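Local coordinates for glucose-6-phosphate isomerase (Chlamydia trachomatis D/UW-3/CX, PDB 6OTU), which catalyses the reversible isomerization of glucose-6-phosphate to fructose-6-phosphate, at residues G73-E77 and R78-K82; V497-G500 and K501-A504. All blocks are in the same frame, centred on the assembly; numbering follows the deposited sequence.

Interaction 1 (G73-E77 and R78-K82); sequences GLTEE and RELIK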
ATOM      1  N   GLY A  73      -9.804  -6.749 -31.878  1.00 36.85           N
ATOM      2  CA  GLY A  73     -11.035  -7.462 -32.184  1.00 31.84           C
ATOM      3  C   GLY A  73     -11.886  -7.713 -30.953  1.00 36.04           C
ATOM      4  O   GLY A  73     -13.113  -7.644 -31.014  1.00 39.97           O
ATOM      5  N   LEU A  74     -11.244  -7.979 -29.812  1.00 34.20           N
ATOM      6  CA  LEU A  74     -11.997  -8.207 -28.584  1.00 37.52           C
ATOM      7  C   LEU A  74     -12.782  -6.963 -28.171  1.00 35.56           C
ATOM      8  O   LEU A  74     -13.933  -7.076 -27.736  1.00 33.50           O
ATOM      9  CB  LEU A  74     -11.056  -8.671 -27.459  1.00 28.72           C
ATOM     10  CG  LEU A  74     -11.736  -9.039 -26.136  1.00 36.62           C
ATOM     11  CD1 LEU A  74     -12.874 -10.018 -26.394  1.00 46.37           C
ATOM     12  CD2 LEU A  74     -10.743  -9.621 -25.120  1.00 32.16           C
ATOM     13  N   THR A  75     -12.193  -5.761 -28.323  1.00 39.32           N
ATOM     14  CA  THR A  75     -12.923  -4.539 -27.977  1.00 40.68           C
ATOM     15  C   THR A  75     -14.146  -4.363 -28.859  1.00 40.54           C
ATOM     16  O   THR A  75     -15.170  -3.830 -28.412  1.00 39.51           O
ATOM     17  CB  THR A  75     -12.041  -3.292 -28.092  1.00 35.05           C
ATOM     18  OG1 THR A  75     -11.895  -2.925 -29.470  1.00 32.52           O
ATOM     19  CG2 THR A  75     -10.678  -3.514 -27.451  1.00 29.32           C
ATOM     20  N   GLU A  76     -14.062  -4.831 -30.101  1.00 33.66           N
ATOM     21  CA  GLU A  76     -15.177  -4.717 -31.029  1.00 38.16           C
ATOM     22  C   GLU A  76     -16.270  -5.728 -30.714  1.00 42.83           C
ATOM     23  O   GLU A  76     -17.440  -5.361 -30.593  1.00 39.83           O
ATOM     24  CB  GLU A  76     -14.677  -4.907 -32.454  1.00 33.41           C
ATOM     25  CG  GLU A  76     -13.614  -3.921 -32.833  1.00 40.58           C
ATOM     26  CD  GLU A  76     -13.211  -4.075 -34.274  1.00 39.45           C
ATOM     27  OE1 GLU A  76     -13.896  -4.832 -34.993  1.00 47.28           O
ATOM     28  OE2 GLU A  76     -12.210  -3.462 -34.684  1.00 35.76           O
ATOM     29  N   GLU A  77     -15.897  -7.003 -30.566  1.00 41.45           N
ATOM     30  CA  GLU A  77     -16.882  -8.048 -30.300  1.00 39.39           C
ATOM     31  C   GLU A  77     -17.626  -7.800 -28.991  1.00 38.31           C
ATOM     32  O   GLU A  77     -18.814  -8.113 -28.881  1.00 46.10           O
ATOM     33  CB  GLU A  77     -16.192  -9.413 -30.283  1.00 32.89           C
ATOM     34  CG  GLU A  77     -15.664  -9.838 -31.632  1.00 47.94           C
ATOM     35  CD  GLU A  77     -14.551 -10.868 -31.540  1.00 59.34           C
ATOM     36  OE1 GLU A  77     -14.738 -11.915 -30.895  1.00 63.74           O
ATOM     37  OE2 GLU A  77     -13.484 -10.629 -32.132  1.00 67.05           O
ATOM     38  N   ARG A  78     -16.947  -7.246 -27.988  1.00 32.27           N
ATOM     39  CA  ARG A  78     -17.578  -6.886 -26.725  1.00 34.36           C
ATOM     40  C   ARG A  78     -18.127  -5.461 -26.716  1.00 31.07           C
ATOM     41  O   ARG A  78     -18.681  -5.038 -25.701  1.00 39.16           O
ATOM     42  CB  ARG A  78     -16.589  -7.071 -25.557  1.00 29.65           C
ATOM     43  CG  ARG A  78     -16.169  -8.529 -25.314  1.00 37.15           C
ATOM     44  CD  ARG A  78     -17.257  -9.328 -24.593  1.00 40.13           C
ATOM     45  NE  ARG A  78     -17.876  -8.525 -23.549  1.00 48.99           N
ATOM     46  CZ  ARG A  78     -19.147  -8.618 -23.175  1.00 47.24           C
ATOM     47  NH1 ARG A  78     -19.946  -9.499 -23.750  1.00 48.02           N
ATOM     48  NH2 ARG A  78     -19.615  -7.827 -22.225  1.00 47.36           N
ATOM     49  N   GLU A  79     -17.970  -4.707 -27.804  1.00 38.49           N
ATOM     50  CA  GLU A  79     -18.616  -3.399 -27.964  1.00 41.78           C
ATOM     51  C   GLU A  79     -18.264  -2.447 -26.821  1.00 39.05           C
ATOM     52  O   GLU A  79     -19.128  -1.804 -26.221  1.00 40.31           O
ATOM     53  CB  GLU A  79     -20.127  -3.563 -28.102  1.00 43.26           C
ATOM     54  CG  GLU A  79     -20.529  -4.535 -29.202  1.00 51.71           C
ATOM     55  CD  GLU A  79     -21.891  -4.208 -29.804  1.00 68.76           C
ATOM     56  OE1 GLU A  79     -21.965  -3.288 -30.652  1.00 75.88           O
ATOM     57  OE2 GLU A  79     -22.888  -4.867 -29.430  1.00 72.55           O
ATOM     58  N   LEU A  80     -16.965  -2.348 -26.541  1.00 35.84           N
ATOM     59  CA  LEU A  80     -16.493  -1.530 -25.429  1.00 34.64           C
ATOM     60  C   LEU A  80     -16.740  -0.043 -25.678  1.00 39.84           C
ATOM     61  O   LEU A  80     -17.124   0.689 -24.762  1.00 36.53           O
ATOM     62  CB  LEU A  80     -15.003  -1.804 -25.184  1.00 30.13           C
ATOM     63  CG  LEU A  80     -14.633  -3.255 -24.830  1.00 32.53           C
ATOM     64  CD1 LEU A  80     -13.214  -3.350 -24.299  1.00 36.27           C
ATOM     65  CD2 LEU A  80     -15.603  -3.857 -23.833  1.00 28.16           C
ATOM     66  N   ILE A  81     -16.517   0.428 -26.904  1.00 30.69           N
ATOM     67  CA  ILE A  81     -16.750   1.840 -27.205  1.00 38.89           C
ATOM     68  C   ILE A  81     -18.236   2.190 -27.079  1.00 41.39           C
ATOM     69  O   ILE A  81     -18.597   3.256 -26.558  1.00 38.92           O
ATOM     70  CB  ILE A  81     -16.202   2.189 -28.606  1.00 32.08           C
ATOM     71  CG1 ILE A  81     -14.666   2.080 -28.632  1.00 31.43           C
ATOM     72  CG2 ILE A  81     -16.692   3.577 -29.049  1.00 33.04           C
ATOM     73  CD1 ILE A  81     -13.933   3.105 -27.769  1.00 30.91           C
ATOM     74  N   LYS A  82     -19.123   1.313 -27.568  1.00 41.84           N
ATOM     75  CA  LYS A  82     -20.551   1.587 -27.456  1.00 37.28           C
ATOM     76  C   LYS A  82     -20.973   1.644 -25.994  1.00 41.34           C
ATOM     77  O   LYS A  82     -21.771   2.502 -25.603  1.00 33.49           O
ATOM     78  CB  LYS A  82     -21.367   0.540 -28.216  1.00 36.65           C
TER
HETATM   79  O   HOH W   1     -15.577  -0.999 -29.452  1.00 39.15           O

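Interaction 2 (V497-G500 and K501-A504); sequences VSLG and KELA. With G6Q (glucose-6-phosphate), chain E.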
ATOM      1  N   VAL A 497     -19.419  -3.975   0.124  1.00 33.42           N
ATOM      2  CA  VAL A 497     -19.303  -2.812   1.004  1.00 33.48           C
ATOM      3  C   VAL A 497     -20.624  -2.534   1.720  1.00 37.17           C
ATOM      4  O   VAL A 497     -20.632  -2.146   2.894  1.00 34.91           O
ATOM      5  CB  VAL A 497     -18.823  -1.590   0.208  1.00 36.10           C
ATOM      6  CG1 VAL A 497     -18.818  -0.340   1.104  1.00 36.35           C
ATOM      7  CG2 VAL A 497     -17.439  -1.846  -0.373  1.00 35.07           C
ATOM      8  N   SER A 498     -21.761  -2.709   1.032  1.00 34.88           N
ATOM      9  CA  SER A 498     -23.052  -2.664   1.720  1.00 36.97           C
ATOM     10  C   SER A 498     -23.090  -3.655   2.878  1.00 44.66           C
ATOM     11  O   SER A 498     -23.606  -3.343   3.956  1.00 48.48           O
ATOM     12  CB  SER A 498     -24.213  -2.961   0.764  1.00 38.62           C
ATOM     13  OG  SER A 498     -24.154  -2.201  -0.439  1.00 46.87           O
ATOM     14  N   LEU A 499     -22.551  -4.860   2.666  1.00 36.51           N
ATOM     15  CA  LEU A 499     -22.509  -5.859   3.728  1.00 43.74           C
ATOM     16  C   LEU A 499     -21.662  -5.380   4.903  1.00 43.33           C
ATOM     17  O   LEU A 499     -22.023  -5.584   6.072  1.00 41.69           O
ATOM     18  CB  LEU A 499     -21.964  -7.169   3.171  1.00 44.13           C
ATOM     19  CG  LEU A 499     -21.569  -8.143   4.269  1.00 42.96           C
ATOM     20  CD1 LEU A 499     -22.828  -8.666   4.934  1.00 38.96           C
ATOM     21  CD2 LEU A 499     -20.727  -9.253   3.691  1.00 43.86           C
ATOM     22  N   GLY A 500     -20.529  -4.740   4.612  1.00 37.91           N
ATOM     23  CA  GLY A 500     -19.719  -4.182   5.683  1.00 40.49           C
ATOM     24  C   GLY A 500     -20.491  -3.184   6.526  1.00 44.78           C
ATOM     25  O   GLY A 500     -20.467  -3.237   7.760  1.00 41.59           O
ATOM     26  N   LYS A 501     -21.200  -2.262   5.869  1.00 36.76           N
ATOM     27  CA  LYS A 501     -21.999  -1.304   6.619  1.00 37.87           C
ATOM     28  C   LYS A 501     -23.116  -1.993   7.391  1.00 40.91           C
ATOM     29  O   LYS A 501     -23.450  -1.572   8.505  1.00 44.89           O
ATOM     30  CB  LYS A 501     -22.566  -0.239   5.684  1.00 38.24           C
ATOM     31  CG  LYS A 501     -21.499   0.481   4.878  1.00 39.11           C
ATOM     32  CD  LYS A 501     -22.074   1.709   4.231  1.00 36.05           C
ATOM     33  CE  LYS A 501     -21.004   2.439   3.497  1.00 35.04           C
ATOM     34  NZ  LYS A 501     -21.468   3.786   3.083  1.00 37.70           N
ATOM     35  N   GLU A 502     -23.677  -3.074   6.846  1.00 39.77           N
ATOM     36  CA  GLU A 502     -24.715  -3.793   7.583  1.00 47.11           C
ATOM     37  C   GLU A 502     -24.141  -4.511   8.807  1.00 41.03           C
ATOM     38  O   GLU A 502     -24.755  -4.498   9.876  1.00 44.84           O
ATOM     39  CB  GLU A 502     -25.433  -4.775   6.665  1.00 40.69           C
ATOM     40  CG  GLU A 502     -26.355  -5.705   7.416  1.00 54.08           C
ATOM     41  CD  GLU A 502     -26.853  -6.863   6.575  1.00 62.11           C
ATOM     42  OE1 GLU A 502     -26.808  -6.769   5.324  1.00 58.07           O
ATOM     43  OE2 GLU A 502     -27.303  -7.866   7.181  1.00 70.48           O
ATOM     44  N   LEU A 503     -22.971  -5.138   8.673  1.00 40.24           N
ATOM     45  CA  LEU A 503     -22.292  -5.711   9.839  1.00 45.83           C
ATOM     46  C   LEU A 503     -22.040  -4.657  10.912  1.00 48.21           C
ATOM     47  O   LEU A 503     -22.156  -4.942  12.113  1.00 51.45           O
ATOM     48  CB  LEU A 503     -20.960  -6.349   9.421  1.00 43.23           C
ATOM     49  CG  LEU A 503     -21.079  -7.591   8.529  1.00 50.11           C
ATOM     50  CD1 LEU A 503     -19.722  -8.001   7.938  1.00 47.02           C
ATOM     51  CD2 LEU A 503     -21.734  -8.736   9.305  1.00 48.51           C
ATOM     52  N   ALA A 504     -21.670  -3.438  10.497  1.00 43.54           N
ATOM     53  CA  ALA A 504     -21.416  -2.361  11.451  1.00 44.58           C
ATOM     54  C   ALA A 504     -22.678  -1.990  12.218  1.00 45.93           C
ATOM     55  O   ALA A 504     -22.623  -1.775  13.436  1.00 50.76           O
ATOM     56  CB  ALA A 504     -20.850  -1.131  10.738  1.00 39.41           C
TER
HETATM   57  C1  G6Q E 604     -17.552   3.947  -2.959  1.00 50.79           C
HETATM   58  C2  G6Q E 604     -18.020   3.002  -1.849  1.00 54.40           C
HETATM   59  C3  G6Q E 604     -17.547   3.405  -0.457  1.00 43.73           C
HETATM   60  C4  G6Q E 604     -18.221   4.670   0.089  1.00 33.23           C
HETATM   61  C5  G6Q E 604     -17.982   4.824   1.592  1.00 32.86           C
HETATM   62  C6  G6Q E 604     -18.476   6.148   2.122  1.00 30.57           C
HETATM   63  O1  G6Q E 604     -17.976   3.811  -4.058  1.00 45.79           O
HETATM   64  O2  G6Q E 604     -19.437   2.883  -1.850  1.00 65.05           O
HETATM   65  O3  G6Q E 604     -16.131   3.594  -0.462  1.00 43.87           O
HETATM   66  O4  G6Q E 604     -17.717   5.824  -0.578  1.00 28.98           O
HETATM   67  O5  G6Q E 604     -18.614   3.737   2.276  1.00 33.71           O
HETATM   68  O6  G6Q E 604     -19.887   6.263   1.789  1.00 37.13           O
HETATM   69  P   G6Q E 604     -20.654   7.664   2.036  1.00 39.08           P
HETATM   70  O1P G6Q E 604     -19.989   8.689   1.133  1.00 36.08           O
HETATM   71  O2P G6Q E 604     -22.095   7.375   1.636  1.00 46.74           O
HETATM   72  O3P G6Q E 604     -20.504   7.995   3.507  1.00 36.59           O

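Interaction 1 (G73-E77 and R78-K82)
The carbonyl groups of Thr75 and Glu76 are the flat groups here, and they meet the backbone N-H groups of Leu80 and Glu79 in different ways. Leu80 N lies in the carbonyl plane of Thr75, 3.0 Å from Thr75 O. The bond is nearly straight, with an N-H...O angle of 172°. Glu79 N instead sits over a face of the Glu76 carbonyl, about 70° out of its plane, at 2.9 Å from Glu76 O. This second bond is more bent and does not point at a lone pair. The two bonds together make a Schellman motif, which ends helix 65-77. Glu79 takes the positive phi (56°) that turns the chain. It is also the N-cap residue of helix 80-89. A water also donates to Thr75 O, at 3.0 Å. The same water accepts from Ile81 N and so bridges the end of one helix to the start of the next.

Leu80 crosses Thr75 at about a right angle. Its CD1 touches Thr75 CB at 4.0 Å and also meets CG2. Leu74 and Arg78 run side by side, one helical turn apart. The chi1 of Arg78 puts CG beside its own backbone N, and this CG reaches Leu74 CD1 at 3.8 Å. The Arg78 chain then bends twice, about CB-CG and about CG-CD, and carries the guanidinium away from Leu74. Its guanidinium group bonds to the carbonyls of Lys12 and Phe485. Glu77 OE1 accepts from Ser19 N.

The turn packs against two other helices. Leu74, Thr75 and Leu80 rest on Met319 of helix 313-327. Leu80 also packs on Phe482 and Phe485 of helix 466-487.

Interaction 2 (V497-G500 and K501-A504)
Val497 to Ala504 form two turns of regular alpha helix, part of helix 495-511. The four carbonyls of 497-500 each accept the N-H four residues on, in 501-504. Lys501 N binds Val497 O at 3.0 Å. Leu503 N binds Leu499 O at 2.8 Å. The Glu502 and Ala504 bonds to Ser498 O and Gly500 O are more bent.

On one side, Leu499 and Leu503 cross obliquely, and Leu499 CG meets Leu503 CD1 at 4.1 Å. Leu499 CG is anti to the backbone N (chi1 166°), which sends the branch along the helix to Leu503. The second subunit covers this side: its Phe450 packs on Leu499 and its Ala436 on Leu503.

The end of the Lys501 chain runs instead into the glucose-6-phosphate pocket. It binds the ligand, consistent with an active-site role, and His386 of the second subunit packs on it. Its CG lies 3.4 Å from Val497 O, and the chain beyond is fully extended. The ammonium group bonds to Thr215 OG1. It also makes two weak bonds to the open-chain sugar, from Lys501 NZ to glucose-6-phosphate O5 at 3.0 Å and to its ester oxygen O6 at 3.2 Å.

Each interaction is local, within one continuous piece of chain, yet the backbone is used differently. Interaction 1 is a junction where one helix stops and another starts. It is partly buried, with water in the turn and glutamates at the surface. Interaction 2 is an unbroken stretch inside a single helix and is mostly buried. Interaction 1 touches its own chain alone, while interaction 2 also meets the second subunit. At 73-82, Glu77 and Arg78 bond to more distant parts of the same chain. At 497-504 the lysine reaches the bound sugar phosphate. The centres are 35 Å apart, and the two share no helix.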